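Digeranylgeranylglycerophospholipid reductase (Sulfolobus acidocaldarius, PDB 4OPC) uses bound FAD to hydrogenate the isoprenoid double bonds of digeranylgeranylglycerophospholipids, giving the saturated archaeols of archaeal membranes. Local coordinates at residues 16-30 against 305-317. Sequence-based numbering, arbitrary orientation. Where two conformers were deposited one is given.
Sequences FAGSSAAYQLSRRGL and AMISGYCAAKAIL. With FDA (dihydroflavine-adenine dinucleotide), chain B.
Leu317 and Leu25 meet through CG of the former and CD2 of the latter, 4.1 Å apart. CD1 of Leu317 lies over one face of the Arg28 guanidinium, 3.5 Å from CZ, and CD2 of Leu317 approaches CD1 of Leu30 at 4.0 Å. With CG anti to its carbonyl carbon (chi1 -76°), Leu25 swings its branched end onto helix 305-317: CG rests 3.8 Å from Ala313 CB, while CD2 touches Ile316 CG2. Cutting Leu25 back to an alanine removes CG and both methyls, and is likely to leave Ala313, Ile316 and Leu317 facing a gap on the side of helix 16-25. Gln24 sets CB 3.5 Å from Ala313 CB; bent at chi2 (-79°), it carries NE2 to the edge of the Tyr310 ring. That amide nitrogen donates to Leu60 O and to a water that in turn donates to Met306 O, linking helix 16-25 to helix 305-317. The axes of 16-25 and 305-317 approach to 7.5 Å at a crossing angle of -38°, and Ala21 CA and Gly309 CA come within 4.1 Å; a CB on Gly309 would clash with Ser20 CB. At the N-terminal end of helix 16-25, within a GxGxxG pattern consistent with a Rossmann-type dinucleotide fold, Ala17 N donates to the phosphate oxygen O1P of FDA at 2.9 Å. Helix 302-322 packs roughly alongside this FAD-binding helix, with helix 54-60 touching Met306 and Tyr310, helix 99-112 meeting Phe16 and Ser19, and helix 332-357 joined through the Cys311-Cys336 disulfide.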
loop_
_atom_site.group_PDB
_atom_site.type_symbol
_atom_site.label_atom_id
_atom_site.label_comp_id
_atom_site.label_asym_id
_atom_site.label_seq_id
_atom_site.Cartn_x
_atom_site.Cartn_y
_atom_site.Cartn_z
ATOM N N PHE A 16 6.771 0.530 7.843
ATOM C CA PHE A 16 6.989 1.823 7.196
ATOM C C PHE A 16 5.968 2.859 7.641
ATOM O O PHE A 16 6.295 4.037 7.775
ATOM C CB PHE A 16 6.970 1.698 5.671
ATOM C CG PHE A 16 8.334 1.550 5.052
ATOM C CD1 PHE A 16 9.216 0.573 5.499
ATOM C CD2 PHE A 16 8.726 2.373 4.011
ATOM C CE1 PHE A 16 10.465 0.427 4.913
ATOM C CE2 PHE A 16 9.978 2.236 3.429
ATOM C CZ PHE A 16 10.846 1.254 3.872
ATOM N N ALA A 17 4.730 2.434 7.895
ATOM C CA ALA A 17 3.721 3.403 8.308
ATOM C C ALA A 17 4.003 3.939 9.710
ATOM O O ALA A 17 4.174 5.142 9.903
ATOM C CB ALA A 17 2.326 2.792 8.225
ATOM N N GLY A 18 4.084 3.049 10.695
ATOM C CA GLY A 18 4.300 3.479 12.068
ATOM C C GLY A 18 5.618 4.195 12.278
ATOM O O GLY A 18 5.697 5.191 13.020
ATOM N N SER A 19 6.669 3.681 11.638
ATOM C CA SER A 19 7.983 4.298 11.788
ATOM C C SER A 19 8.009 5.698 11.178
ATOM O O SER A 19 8.658 6.593 11.724
ATOM C CB SER A 19 9.103 3.424 11.211
ATOM O OG SER A 19 9.010 3.324 9.802
ATOM N N SER A 20 7.305 5.899 10.068
ATOM C CA SER A 20 7.186 7.228 9.456
ATOM C C SER A 20 6.482 8.195 10.392
ATOM O O SER A 20 6.905 9.329 10.575
ATOM C CB SER A 20 6.429 7.160 8.127
ATOM O OG SER A 20 7.240 6.591 7.124
ATOM N N ALA A 21 5.388 7.741 10.992
ATOM C CA ALA A 21 4.672 8.578 11.952
ATOM C C ALA A 21 5.590 8.965 13.117
ATOM O O ALA A 21 5.636 10.136 13.519
ATOM C CB ALA A 21 3.421 7.861 12.458
ATOM N N ALA A 22 6.318 7.986 13.651
ATOM C CA ALA A 22 7.223 8.234 14.774
ATOM C C ALA A 22 8.292 9.252 14.378
ATOM O O ALA A 22 8.566 10.208 15.117
ATOM C CB ALA A 22 7.876 6.936 15.223
ATOM N N TYR A 23 8.897 9.055 13.207
ATOM C CA TYR A 23 9.960 9.939 12.767
ATOM C C TYR A 23 9.441 11.366 12.570
ATOM O O TYR A 23 10.047 12.332 13.038
ATOM C CB TYR A 23 10.602 9.413 11.482
ATOM C CG TYR A 23 11.826 10.184 11.081
ATOM C CD1 TYR A 23 13.063 9.915 11.662
ATOM C CD2 TYR A 23 11.752 11.194 10.140
ATOM C CE1 TYR A 23 14.191 10.630 11.304
ATOM C CE2 TYR A 23 12.878 11.915 9.771
ATOM C CZ TYR A 23 14.091 11.625 10.357
ATOM O OH TYR A 23 15.217 12.330 9.996
ATOM N N GLN A 24 8.295 11.490 11.913
ATOM C CA GLN A 24 7.718 12.797 11.623
ATOM C C GLN A 24 7.229 13.540 12.872
ATOM O O GLN A 24 7.131 14.764 12.855
ATOM C CB GLN A 24 6.585 12.667 10.585
ATOM C CG GLN A 24 7.019 12.078 9.248
ATOM C CD GLN A 24 7.720 13.064 8.343
ATOM O OE1 GLN A 24 8.179 14.122 8.777
ATOM N NE2 GLN A 24 7.816 12.717 7.066
ATOM N N LEU A 25 6.907 12.806 13.934
ATOM C CA LEU A 25 6.462 13.430 15.188
ATOM C C LEU A 25 7.603 13.749 16.142
ATOM O O LEU A 25 7.397 14.415 17.156
ATOM C CB LEU A 25 5.446 12.547 15.906
ATOM C CG LEU A 25 4.039 12.542 15.313
ATOM C CD1 LEU A 25 3.253 11.366 15.875
ATOM C CD2 LEU A 25 3.339 13.856 15.586
ATOM N N SER A 26 8.808 13.293 15.811
ATOM C CA SER A 26 9.932 13.393 16.735
ATOM C C SER A 26 10.542 14.801 16.787
ATOM O O SER A 26 10.258 15.650 15.942
ATOM C CB SER A 26 10.995 12.343 16.389
ATOM O OG SER A 26 11.674 12.665 15.187
ATOM N N ARG A 27 11.386 15.035 17.790
ATOM C CA ARG A 27 12.004 16.340 18.037
ATOM C C ARG A 27 11.007 17.472 18.271
ATOM O O ARG A 27 11.312 18.631 18.016
ATOM C CB ARG A 27 12.972 16.728 16.914
ATOM C CG ARG A 27 14.301 16.035 16.992
ATOM C CD ARG A 27 15.400 16.797 16.277
ATOM N NE ARG A 27 16.665 16.094 16.458
ATOM C CZ ARG A 27 17.740 16.241 15.700
ATOM N NH1 ARG A 27 17.747 17.108 14.696
ATOM N NH2 ARG A 27 18.833 15.533 15.961
ATOM N N ARG A 28 9.832 17.139 18.791
ATOM C CA ARG A 28 8.815 18.159 19.022
ATOM C C ARG A 28 8.373 18.321 20.474
ATOM O O ARG A 28 7.514 19.149 20.771
ATOM C CB ARG A 28 7.618 17.922 18.110
ATOM C CG ARG A 28 7.944 18.287 16.673
ATOM C CD ARG A 28 6.847 17.898 15.721
ATOM N NE ARG A 28 7.198 18.281 14.358
ATOM C CZ ARG A 28 6.983 19.486 13.839
ATOM N NH1 ARG A 28 6.405 20.436 14.563
ATOM N NH2 ARG A 28 7.342 19.739 12.590
ATOM N N GLY A 29 8.968 17.551 21.376
ATOM C CA GLY A 29 8.654 17.677 22.788
ATOM C C GLY A 29 7.429 16.886 23.222
ATOM O O GLY A 29 6.962 17.041 24.351
ATOM N N LEU A 30 6.902 16.050 22.332
ATOM C CA LEU A 30 5.797 15.161 22.681
ATOM C C LEU A 30 6.323 13.897 23.348
ATOM O O LEU A 30 7.463 13.492 23.122
ATOM C CB LEU A 30 4.995 14.775 21.436
ATOM C CG LEU A 30 4.195 15.876 20.734
ATOM C CD1 LEU A 30 3.602 15.330 19.451
ATOM C CD2 LEU A 30 3.097 16.430 21.632
ATOM N N ALA A 305 2.423 4.324 2.485
ATOM C CA ALA A 305 2.501 4.178 3.942
ATOM C C ALA A 305 3.216 5.377 4.544
ATOM O O ALA A 305 2.755 5.943 5.536
ATOM C CB ALA A 305 3.238 2.907 4.318
ATOM N N MET A 306 4.360 5.747 3.967
ATOM C CA MET A 306 5.091 6.928 4.442
ATOM C C MET A 306 4.280 8.218 4.303
ATOM O O MET A 306 4.300 9.057 5.198
ATOM C CB MET A 306 6.437 7.063 3.738
ATOM C CG MET A 306 7.388 5.907 4.057
ATOM S SD MET A 306 9.080 6.199 3.539
ATOM C CE MET A 306 8.782 6.030 1.803
ATOM N N ILE A 307 3.561 8.368 3.192
ATOM C CA ILE A 307 2.684 9.523 3.040
ATOM C C ILE A 307 1.653 9.533 4.170
ATOM O O ILE A 307 1.402 10.567 4.784
ATOM C CB ILE A 307 1.978 9.517 1.673
ATOM C CG1 ILE A 307 3.003 9.654 0.538
ATOM C CG2 ILE A 307 0.945 10.637 1.625
ATOM C CD1 ILE A 307 2.380 9.551 -0.861
ATOM N N SER A 308 1.057 8.386 4.460
ATOM C CA SER A 308 0.058 8.346 5.522
ATOM C C SER A 308 0.657 8.692 6.897
ATOM O O SER A 308 -0.005 9.343 7.691
ATOM C CB SER A 308 -0.725 7.016 5.519
ATOM O OG SER A 308 0.066 5.916 5.958
ATOM N N GLY A 309 1.905 8.304 7.155
ATOM C CA GLY A 309 2.556 8.677 8.401
ATOM C C GLY A 309 2.792 10.173 8.487
ATOM O O GLY A 309 2.630 10.781 9.558
ATOM N N TYR A 310 3.213 10.766 7.372
ATOM C CA TYR A 310 3.361 12.209 7.255
ATOM C C TYR A 310 2.039 12.922 7.563
ATOM O O TYR A 310 2.008 13.870 8.344
ATOM C CB TYR A 310 3.894 12.558 5.856
ATOM C CG TYR A 310 3.750 14.005 5.432
ATOM C CD1 TYR A 310 4.748 14.924 5.695
ATOM C CD2 TYR A 310 2.622 14.436 4.737
ATOM C CE1 TYR A 310 4.619 16.248 5.301
ATOM C CE2 TYR A 310 2.483 15.750 4.341
ATOM C CZ TYR A 310 3.486 16.651 4.628
ATOM O OH TYR A 310 3.359 17.964 4.234
ATOM N N CYS A 311 0.950 12.462 6.958
ATOM C CA CYS A 311 -0.338 13.120 7.170
ATOM C C CYS A 311 -0.820 12.930 8.598
ATOM O O CYS A 311 -1.431 13.828 9.175
ATOM C CB CYS A 311 -1.389 12.583 6.196
ATOM S SG CYS A 311 -1.145 13.130 4.471
ATOM N N ALA A 312 -0.549 11.763 9.176
ATOM C CA ALA A 312 -0.925 11.533 10.562
ATOM C C ALA A 312 -0.199 12.483 11.497
ATOM O O ALA A 312 -0.805 13.061 12.401
ATOM C CB ALA A 312 -0.653 10.094 10.958
ATOM N N ALA A 313 1.101 12.640 11.283
ATOM C CA ALA A 313 1.883 13.540 12.119
ATOM C C ALA A 313 1.341 14.966 12.020
ATOM O O ALA A 313 1.204 15.667 13.037
ATOM C CB ALA A 313 3.337 13.493 11.725
ATOM N N LYS A 314 1.022 15.398 10.804
ATOM C CA LYS A 314 0.489 16.748 10.608
ATOM C C LYS A 314 -0.830 16.956 11.354
ATOM O O LYS A 314 -1.032 17.988 12.008
ATOM C CB LYS A 314 0.273 17.019 9.121
ATOM C CG LYS A 314 1.481 17.576 8.400
ATOM C CD LYS A 314 1.132 17.911 6.956
ATOM C CE LYS A 314 -0.114 18.782 6.874
ATOM N NZ LYS A 314 -0.352 19.291 5.493
ATOM N N ALA A 315 -1.723 15.980 11.256
ATOM C CA ALA A 315 -3.031 16.066 11.884
ATOM C C ALA A 315 -2.906 16.073 13.405
ATOM O O ALA A 315 -3.625 16.799 14.101
ATOM C CB ALA A 315 -3.909 14.904 11.422
ATOM N N ILE A 316 -1.989 15.265 13.918
ATOM C CA ILE A 316 -1.784 15.168 15.355
ATOM C C ILE A 316 -1.219 16.464 15.916
ATOM O O ILE A 316 -1.685 16.951 16.951
ATOM C CB ILE A 316 -0.896 13.963 15.685
ATOM C CG1 ILE A 316 -1.707 12.689 15.477
ATOM C CG2 ILE A 316 -0.370 14.031 17.117
ATOM C CD1 ILE A 316 -0.871 11.434 15.433
ATOM N N LEU A 317 -0.250 17.050 15.214
ATOM C CA LEU A 317 0.298 18.330 15.651
ATOM C C LEU A 317 -0.787 19.404 15.691
ATOM O O LEU A 317 -0.821 20.214 16.618
ATOM C CB LEU A 317 1.486 18.744 14.781
ATOM C CG LEU A 317 2.689 17.806 14.924
ATOM C CD1 LEU A 317 3.753 18.112 13.881
ATOM C CD2 LEU A 317 3.272 17.856 16.332
HETATM P PA FDA B . 3.494 -3.692 8.073
HETATM O O1A FDA B . 2.706 -4.940 7.972
HETATM O O2A FDA B . 4.827 -3.639 7.337
HETATM O O5B FDA B . 3.781 -3.386 9.600
HETATM C C5B FDA B . 2.762 -3.603 10.596
HETATM C C4B FDA B . 3.461 -3.800 11.915
HETATM O O4B FDA B . 2.483 -3.827 12.975
HETATM C C3B FDA B . 4.271 -5.095 12.035
HETATM O O3B FDA B . 5.644 -4.818 12.303
HETATM C C2B FDA B . 3.547 -5.883 13.143
HETATM O O2B FDA B . 4.436 -6.652 13.938
HETATM C C1B FDA B . 2.900 -4.766 13.946
HETATM N N9A FDA B . 1.708 -5.104 14.715
HETATM C C8A FDA B . 0.524 -5.607 14.234
HETATM N N7A FDA B . -0.410 -5.738 15.148
HETATM C C5A FDA B . 0.199 -5.279 16.307
HETATM C C6A FDA B . -0.276 -5.107 17.622
HETATM N N6A FDA B . -1.536 -5.342 17.992
HETATM N N1A FDA B . 0.570 -4.576 18.526
HETATM C C2A FDA B . 1.823 -4.298 18.150
HETATM N N3A FDA B . 2.371 -4.379 16.936
HETATM C C4A FDA B . 1.490 -4.853 16.047
HETATM N N1 FDA B . 5.064 -2.149 -1.515
HETATM C C2 FDA B . 6.018 -1.380 -2.133
HETATM O O2 FDA B . 6.065 -0.165 -1.968
HETATM N N3 FDA B . 6.935 -2.031 -2.915
HETATM C C4 FDA B . 6.946 -3.370 -3.249
HETATM O O4 FDA B . 7.909 -3.840 -3.852
HETATM C C4X FDA B . 5.907 -4.104 -2.638
HETATM N N5 FDA B . 5.832 -5.448 -2.861
HETATM C C5X FDA B . 5.061 -6.246 -2.041
HETATM C C6 FDA B . 5.190 -7.627 -2.076
HETATM C C7 FDA B . 4.493 -8.446 -1.200
HETATM C C7M FDA B . 4.770 -9.926 -1.195
HETATM C C8 FDA B . 3.599 -7.871 -0.285
HETATM C C8M FDA B . 2.879 -8.730 0.729
HETATM C C9 FDA B . 3.449 -6.483 -0.258
HETATM C C9A FDA B . 4.184 -5.664 -1.108
HETATM N N10 FDA B . 4.089 -4.254 -1.080
HETATM C C10 FDA B . 5.027 -3.499 -1.751
HETATM C "C1'" FDA B . 3.220 -3.557 -0.100
HETATM C "C2'" FDA B . 4.037 -3.098 1.122
HETATM O "O2'" FDA B . 4.899 -4.146 1.574
HETATM C "C3'" FDA B . 3.104 -2.706 2.271
HETATM O "O3'" FDA B . 2.093 -1.854 1.751
HETATM C "C4'" FDA B . 3.770 -1.942 3.425
HETATM O "O4'" FDA B . 4.967 -2.585 3.860
HETATM C "C5'" FDA B . 2.820 -1.770 4.587
HETATM O "O5'" FDA B . 3.503 -1.144 5.692
HETATM P P FDA B . 2.769 -1.006 7.096
HETATM O O1P FDA B . 3.711 -0.317 7.994
HETATM O O2P FDA B . 1.372 -0.423 6.941
HETATM O O3P FDA B . 2.516 -2.511 7.577
HETATM O O HOH W 1 6.823 10.093 6.150
#